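Local coordinates for Dot/Icm T4SS effector (Legionella pneumophila, PDB 6VVE), which is a type IV secretion effector kinase, activated by host inositol hexakisphosphate, that binds ADP in its nucleotide pocket, at residues T274-R277 against F278-E281; R249-W252 against R253-I256. All blocks are in the same frame, centred on the assembly; numbering follows the deposited sequence.

Interaction 1. Residues T274-R277 against F278-E281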
loop_
_atom_site.group_PDB
_atom_site.type_symbol
_atom_site.label_atom_id
_atom_site.label_comp_id
_atom_site.label_asym_id
_atom_site.label_seq_id
_atom_site.Cartn_x
_atom_site.Cartn_y
_atom_site.Cartn_z
ATOM N N THR A 274 3.170 -22.750 -10.613
ATOM C CA THR A 274 4.500 -22.620 -10.032
ATOM C C THR A 274 4.411 -22.480 -8.517
ATOM O O THR A 274 5.150 -23.137 -7.781
ATOM C CB THR A 274 5.230 -21.421 -10.641
ATOM O OG1 THR A 274 5.336 -21.583 -12.058
ATOM C CG2 THR A 274 6.631 -21.287 -10.048
ATOM N N LEU A 275 3.511 -21.621 -8.035
ATOM C CA LEU A 275 3.360 -21.430 -6.596
ATOM C C LEU A 275 2.975 -22.739 -5.916
ATOM O O LEU A 275 3.539 -23.106 -4.877
ATOM C CB LEU A 275 2.311 -20.348 -6.319
ATOM C CG LEU A 275 2.673 -18.919 -6.709
ATOM C CD1 LEU A 275 1.438 -18.045 -6.754
ATOM C CD2 LEU A 275 3.690 -18.342 -5.763
ATOM N N LEU A 276 2.013 -23.462 -6.495
ATOM C CA LEU A 276 1.578 -24.718 -5.892
ATOM C C LEU A 276 2.685 -25.762 -5.941
ATOM O O LEU A 276 2.863 -26.522 -4.986
ATOM C CB LEU A 276 0.332 -25.238 -6.599
ATOM C CG LEU A 276 -0.947 -25.353 -5.762
ATOM C CD1 LEU A 276 -2.029 -26.080 -6.558
ATOM C CD2 LEU A 276 -0.711 -26.064 -4.438
ATOM N N ARG A 277 3.421 -25.828 -7.053
ATOM C CA ARG A 277 4.524 -26.781 -7.158
ATOM C C ARG A 277 5.598 -26.485 -6.116
ATOM O O ARG A 277 6.011 -27.373 -5.361
ATOM C CB ARG A 277 5.110 -26.741 -8.571
ATOM C CG ARG A 277 6.379 -27.561 -8.769
ATOM C CD ARG A 277 6.155 -29.032 -8.462
ATOM N NE ARG A 277 5.099 -29.611 -9.283
ATOM C CZ ARG A 277 4.597 -30.831 -9.110
ATOM N NH1 ARG A 277 5.061 -31.610 -8.139
ATOM N NH2 ARG A 277 3.631 -31.270 -9.910
ATOM N N PHE A 278 6.071 -25.237 -6.068
ATOM C CA PHE A 278 7.072 -24.866 -5.075
ATOM C C PHE A 278 6.545 -25.081 -3.656
ATOM O O PHE A 278 7.281 -25.539 -2.773
ATOM C CB PHE A 278 7.495 -23.413 -5.270
ATOM C CG PHE A 278 8.403 -23.186 -6.458
ATOM C CD1 PHE A 278 8.791 -24.235 -7.279
ATOM C CD2 PHE A 278 8.863 -21.917 -6.751
ATOM C CE1 PHE A 278 9.627 -24.021 -8.359
ATOM C CE2 PHE A 278 9.703 -21.695 -7.837
ATOM C CZ PHE A 278 10.085 -22.739 -8.632
ATOM N N TYR A 279 5.276 -24.744 -3.412
ATOM C CA TYR A 279 4.696 -24.973 -2.090
ATOM C C TYR A 279 4.640 -26.461 -1.768
ATOM O O TYR A 279 4.969 -26.878 -0.645
ATOM C CB TYR A 279 3.296 -24.356 -2.025
ATOM C CG TYR A 279 2.588 -24.571 -0.707
ATOM C CD1 TYR A 279 2.967 -23.864 0.431
ATOM C CD2 TYR A 279 1.543 -25.485 -0.596
ATOM C CE1 TYR A 279 2.327 -24.057 1.637
ATOM C CE2 TYR A 279 0.896 -25.682 0.603
ATOM C CZ TYR A 279 1.290 -24.966 1.719
ATOM O OH TYR A 279 0.651 -25.160 2.913
ATOM N N HIS A 280 4.235 -27.281 -2.745
ATOM C CA HIS A 280 4.160 -28.720 -2.526
ATOM C C HIS A 280 5.532 -29.315 -2.253
ATOM O O HIS A 280 5.646 -30.282 -1.496
ATOM C CB HIS A 280 3.519 -29.393 -3.739
ATOM C CG HIS A 280 3.240 -30.852 -3.546
ATOM N ND1 HIS A 280 2.606 -31.347 -2.425
ATOM C CD2 HIS A 280 3.502 -31.923 -4.334
ATOM C CE1 HIS A 280 2.492 -32.659 -2.531
ATOM N NE2 HIS A 280 3.028 -33.033 -3.679
ATOM N N GLU A 281 6.579 -28.759 -2.859
ATOM C CA GLU A 281 7.931 -29.260 -2.663
ATOM C C GLU A 281 8.573 -28.761 -1.374
ATOM O O GLU A 281 9.680 -29.197 -1.045
ATOM C CB GLU A 281 8.806 -28.857 -3.847
ATOM C CG GLU A 281 8.475 -29.561 -5.148
ATOM C CD GLU A 281 9.273 -29.011 -6.321
ATOM O OE1 GLU A 281 9.413 -27.772 -6.420
ATOM O OE2 GLU A 281 9.770 -29.814 -7.139
#
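Four successive i to i+4 backbone hydrogen bonds carry helix 272-280 through this segment, from F278 N to the carbonyl O of T274 at 2.9 Å, and then from Y279 to L275, H280 to L276 and E281 to R277. The same four-residue spacing brings T274 and F278 alongside each other, their side chains pointing the same way. T274 CG2 sits over one face of the phenyl ring, 4.0 Å from the centroid of F278 and displaced toward the rim at CE2, a CH-pi contact. In T274, OG1 sits beside the backbone N (chi1 -59°), which leaves CG2 anti to that nitrogen and over the ring. At a spacing of three, L276 CD2 meets the Y279 ring obliquely at CD2, 4.5 Å away, in a loose apolar contact. R277 leads outward and bends at chi2 and chi3, which lays its aliphatic part against E281: CD of R277 is 3.8 Å from the carboxylate carbon CD of E281. The opposite charges do not meet, since R277 NH1 stays 5.1 Å from E281 OE2, and any attraction between them is probably modest. NH1 instead comes to the edge of the H280 imidazole, near CD2, with guanidinium and ring planes 68° apart. On the inner faces, L276 touches L294 and I298 of helix 288-299, Y279 reaches A291, and F278 rests on L283 and I284 in the following loop. This is the pattern of an amphipathic helix in its final turns, with apolar residues facing neighbouring parts of the fold and charged ones along the outer side.

Interaction 2. Residues R249-W252 against R253-I256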
loop_
_atom_site.group_PDB
_atom_site.type_symbol
_atom_site.label_atom_id
_atom_site.label_comp_id
_atom_site.label_asym_id
_atom_site.label_seq_id
_atom_site.Cartn_x
_atom_site.Cartn_y
_atom_site.Cartn_z
ATOM N N ARG A 249 14.995 -23.508 8.677
ATOM C CA ARG A 249 14.343 -22.651 7.703
ATOM C C ARG A 249 14.965 -22.823 6.323
ATOM O O ARG A 249 16.186 -22.860 6.164
ATOM C CB ARG A 249 14.438 -21.192 8.151
ATOM C CG ARG A 249 13.477 -20.801 9.267
ATOM C CD ARG A 249 13.693 -21.624 10.522
ATOM N NE ARG A 249 12.954 -21.090 11.664
ATOM C CZ ARG A 249 12.983 -21.614 12.888
ATOM N NH1 ARG A 249 13.708 -22.699 13.137
ATOM N NH2 ARG A 249 12.281 -21.054 13.865
ATOM N N ILE A 250 14.100 -22.933 5.318
ATOM C CA ILE A 250 14.512 -23.125 3.934
ATOM C C ILE A 250 14.730 -21.763 3.291
ATOM O O ILE A 250 13.961 -20.822 3.519
ATOM C CB ILE A 250 13.458 -23.942 3.157
ATOM C CG1 ILE A 250 13.297 -25.341 3.780
ATOM C CG2 ILE A 250 13.827 -24.046 1.688
ATOM C CD1 ILE A 250 14.587 -26.110 3.928
ATOM N N ASP A 251 15.769 -21.656 2.465
ATOM C CA ASP A 251 16.039 -20.414 1.746
ATOM C C ASP A 251 15.156 -20.388 0.505
ATOM O O ASP A 251 15.556 -20.812 -0.582
ATOM C CB ASP A 251 17.513 -20.291 1.380
ATOM C CG ASP A 251 17.868 -18.878 0.889
ATOM O OD1 ASP A 251 16.936 -18.058 0.770
ATOM O OD2 ASP A 251 19.064 -18.598 0.644
ATOM N N TRP A 252 13.936 -19.877 0.683
ATOM C CA TRP A 252 12.986 -19.732 -0.414
ATOM C C TRP A 252 13.521 -18.887 -1.561
ATOM O O TRP A 252 12.990 -18.960 -2.676
ATOM C CB TRP A 252 11.705 -19.084 0.118
ATOM C CG TRP A 252 11.962 -17.817 0.897
ATOM C CD1 TRP A 252 12.287 -17.716 2.211
ATOM C CD2 TRP A 252 11.917 -16.476 0.391
ATOM N NE1 TRP A 252 12.455 -16.393 2.562
ATOM C CE2 TRP A 252 12.229 -15.615 1.460
ATOM C CE3 TRP A 252 11.649 -15.922 -0.867
ATOM C CZ2 TRP A 252 12.265 -14.229 1.318
ATOM C CZ3 TRP A 252 11.684 -14.545 -1.005
ATOM C CH2 TRP A 252 11.993 -13.719 0.082
ATOM N N ARG A 253 14.561 -18.087 -1.322
ATOM C CA ARG A 253 15.044 -17.194 -2.371
ATOM C C ARG A 253 15.730 -17.952 -3.495
ATOM O O ARG A 253 15.735 -17.485 -4.636
ATOM C CB ARG A 253 16.004 -16.165 -1.775
ATOM C CG ARG A 253 15.424 -15.392 -0.619
ATOM C CD ARG A 253 16.454 -14.432 -0.021
ATOM N NE ARG A 253 15.931 -13.800 1.191
ATOM C CZ ARG A 253 15.890 -14.382 2.383
ATOM N NH1 ARG A 253 16.339 -15.620 2.541
ATOM N NH2 ARG A 253 15.398 -13.721 3.424
ATOM N N VAL A 254 16.327 -19.101 -3.199
ATOM C CA VAL A 254 17.133 -19.826 -4.179
ATOM C C VAL A 254 16.262 -20.312 -5.336
ATOM O O VAL A 254 16.574 -20.023 -6.502
ATOM C CB VAL A 254 17.878 -20.997 -3.516
ATOM C CG1 VAL A 254 18.612 -21.835 -4.567
ATOM C CG2 VAL A 254 18.870 -20.471 -2.473
ATOM N N PRO A 255 15.190 -21.061 -5.087
ATOM C CA PRO A 255 14.352 -21.501 -6.215
ATOM C C PRO A 255 13.680 -20.346 -6.935
ATOM O O PRO A 255 13.520 -20.406 -8.163
ATOM C CB PRO A 255 13.318 -22.435 -5.561
ATOM C CG PRO A 255 13.287 -22.021 -4.115
ATOM C CD PRO A 255 14.709 -21.589 -3.793
ATOM N N ILE A 256 13.294 -19.295 -6.210
ATOM C CA ILE A 256 12.611 -18.170 -6.838
ATOM C C ILE A 256 13.559 -17.423 -7.770
ATOM O O ILE A 256 13.207 -17.092 -8.909
ATOM C CB ILE A 256 12.029 -17.237 -5.761
ATOM C CG1 ILE A 256 10.875 -17.933 -5.048
ATOM C CG2 ILE A 256 11.590 -15.916 -6.381
ATOM C CD1 ILE A 256 10.234 -17.082 -3.955
#
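A helix N-terminus capped by an aspartate gives this contact its character: D251 precedes the turn into helix 253-262, and its OD1 accepts from R253 N at 3.2 Å. The same oxygen also takes R253 NH1, 3.1 Å away, in a salt bridge. Backbone and guanidinium donors reach D251 OD1 from opposite faces of the carboxylate plane, each well out of it, so one oxygen holds the arginine both at its main-chain nitrogen and at its guanidinium. From the guanidinium's side the approach is different, because OD1 lies close to that group's own plane, at its edge. A further bond closes the turn, from V254 N to D251 O at 3.2 Å.

W252 provides the apolar half. Its CG stands between the backbone N and the carbonyl carbon (chi1 51°), which folds the indole back over R253. R253 CG lies 3.6 Å from the centroid of the six-membered ring of W252, only 2° off the normal, a CH-pi contact over the centre of the face. The extended arginine continues across the indole until W252 CZ2 lies over one face of its guanidinium, off centre, the two planes 35° apart. At the ring's edge, W252 CE3 meets I256 CD1 at 3.6 Å.

Beyond the turn, R253 NE is hydrogen-bonded to the carbonyl O of P186, which fixes the arginine from another direction. Helix 231-239 packs against this start of helix 253-262, with Y234 and N237 touching W252, F238 touching R253 and L233 touching I256.

In the fold
Interactions 1 and 2 lie on consecutive helices, 272-280 and 253-262, with centres about 12 Å apart and about 26 and 25 Å, respectively, from the centre of the chain. They touch directly, where F278 CE2 packs 4.0 Å from P255 O, and L268 in the intervening loop meets both T274 and I256. Each mixes buried and exposed residues, and each has a CH-pi contact; the difference lies in the polar part, which follows position along the helix. At the start, interaction 2 has a capping bond and a salt bridge; in the last turns, the side-chain charges of interaction 1 do not meet. Interaction 2 faces helix 231-239, whereas interaction 1 faces helix 288-299.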